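Local coordinates for beta-xylanase (Caldicellulosiruptor kristjanssonii, PDB 7NWN), which probably binds plant cell-wall polysaccharide through a family 9 carbohydrate-binding module belonging to a multimodular, hyperthermostable xylanase-glucuronoyl esterase, at residues 49-52 / 53-57. Numbering follows the deposited sequence.
Sequences RIYS and ATTQT
The Y51 ring meets the loop that follows it through one edge: the carbonyl oxygen of T57 lies in the ring plane, 3.4 Å from CE2 of Y51, and the T55 methyl comes to the same edge, its CG2 3.7 Å from CD2 of Y51. A53 O approaches the ring obliquely and sits 3.6 Å from CB of Y51; it is buried here without a polar partner. CG of Y51 stands anti to its own carbonyl carbon (chi1 -75°), which sets the CD2/CE2 edge against the loop. The side chains of Y51 and T55 cross at about a right angle. A water links the Y51 hydroxyl, by a weak, longer bond, to the loop, donating to T55 O (2.9 Å) and T57 O (2.8 Å). Within the loop, T57 N donates nearly straight (168°) to OG1 of T55, an ST turn, although the position of that hydroxyl is less certain. Replacing Y51 with an alanine would probably strip the T55 methyl of its aromatic neighbour and cost the bridging water its weak third partner. The bend carries the chain from strand 50-51, in the mixed sheet, to strand 58-66 of the four-stranded antiparallel sheet, a sheet-to-sheet connection in the module's beta-sandwich fold. T57 OG1 bonds weakly to calcium ligand D78; S52 OG bonds T180 N while Y51 and T57 both touch I181, so strand 177-182 touches both ends of the bend.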
loop_
_atom_site.group_PDB
_atom_site.type_symbol
_atom_site.label_atom_id
_atom_site.label_comp_id
_atom_site.label_asym_id
_atom_site.label_seq_id
_atom_site.Cartn_x
_atom_site.Cartn_y
_atom_site.Cartn_z
ATOM N N ARG A 49 -4.241 5.444 11.588
ATOM C CA ARG A 49 -5.154 6.020 12.578
ATOM C C ARG A 49 -5.480 7.501 12.297
ATOM O O ARG A 49 -6.064 8.155 13.129
ATOM C CB ARG A 49 -4.510 5.873 13.959
ATOM C CG ARG A 49 -4.575 4.452 14.483
ATOM C CD ARG A 49 -3.661 4.380 15.680
ATOM N NE ARG A 49 -3.355 2.999 16.028
ATOM C CZ ARG A 49 -4.222 2.105 16.503
ATOM N NH1 ARG A 49 -5.495 2.427 16.684
ATOM N NH2 ARG A 49 -3.798 0.885 16.792
ATOM N N ILE A 50 -5.105 8.043 11.141
ATOM C CA ILE A 50 -5.387 9.431 10.780
ATOM C C ILE A 50 -6.664 9.454 9.945
ATOM O O ILE A 50 -6.651 9.181 8.748
ATOM C CB ILE A 50 -4.177 10.055 10.038
ATOM C CG1 ILE A 50 -2.889 9.972 10.882
ATOM C CG2 ILE A 50 -4.472 11.446 9.472
ATOM C CD1 ILE A 50 -1.616 10.404 10.151
ATOM N N TYR A 51 -7.767 9.796 10.600
ATOM C CA TYR A 51 -9.066 9.868 9.967
ATOM C C TYR A 51 -9.374 11.333 9.654
ATOM O O TYR A 51 -9.198 12.164 10.523
ATOM C CB TYR A 51 -10.091 9.357 10.977
ATOM C CG TYR A 51 -10.054 7.863 11.138
ATOM C CD1 TYR A 51 -9.158 7.245 11.995
ATOM C CD2 TYR A 51 -10.948 7.065 10.445
ATOM C CE1 TYR A 51 -9.139 5.864 12.146
ATOM C CE2 TYR A 51 -10.948 5.692 10.586
ATOM C CZ TYR A 51 -10.031 5.092 11.422
ATOM O OH TYR A 51 -10.062 3.740 11.506
ATOM N N SER A 52 -9.849 11.634 8.445
ATOM C CA SER A 52 -10.350 12.940 8.062
ATOM C C SER A 52 -11.634 13.306 8.812
ATOM O O SER A 52 -11.913 14.502 8.952
ATOM C CB SER A 52 -10.574 13.038 6.576
ATOM O OG SER A 52 -11.656 12.204 6.180
ATOM N N ALA A 53 -12.409 12.292 9.236
ATOM C CA ALA A 53 -13.710 12.455 9.894
ATOM C C ALA A 53 -14.126 11.129 10.510
ATOM O O ALA A 53 -13.553 10.102 10.171
ATOM C CB ALA A 53 -14.774 12.898 8.918
ATOM N N THR A 54 -15.155 11.133 11.367
ATOM C CA THR A 54 -15.586 9.891 11.991
ATOM C C THR A 54 -16.290 9.047 10.936
ATOM O O THR A 54 -16.914 9.593 10.023
ATOM C CB THR A 54 -16.493 10.133 13.209
ATOM O OG1 THR A 54 -17.643 10.749 12.645
ATOM C CG2 THR A 54 -15.892 11.046 14.259
ATOM N N THR A 55 -16.167 7.721 11.070
ATOM C CA THR A 55 -16.622 6.740 10.088
ATOM C C THR A 55 -16.527 5.364 10.739
ATOM O O THR A 55 -15.703 5.176 11.627
ATOM C CB THR A 55 -15.754 6.757 8.817
ATOM O OG1 THR A 55 -16.302 5.767 7.957
ATOM C CG2 THR A 55 -14.285 6.478 9.063
ATOM N N GLN A 56 -17.332 4.387 10.315
ATOM C CA GLN A 56 -17.126 3.057 10.882
ATOM C C GLN A 56 -16.161 2.240 10.006
ATOM O O GLN A 56 -15.909 1.066 10.294
ATOM C CB GLN A 56 -18.437 2.283 11.050
ATOM C CG GLN A 56 -19.573 3.044 11.710
ATOM C CD GLN A 56 -19.610 2.788 13.191
ATOM O OE1 GLN A 56 -18.784 3.298 13.948
ATOM N NE2 GLN A 56 -20.572 1.984 13.606
ATOM N N THR A 57 -15.655 2.847 8.921
ATOM C CA THR A 57 -14.623 2.214 8.100
ATOM C C THR A 57 -13.290 2.215 8.842
ATOM O O THR A 57 -12.938 3.205 9.457
ATOM C CB THR A 57 -14.477 2.906 6.747
ATOM O OG1 THR A 57 -15.742 2.660 6.145
ATOM C CG2 THR A 57 -13.365 2.362 5.858
HETATM O O HOH W 1 -13.336 3.609 12.248
#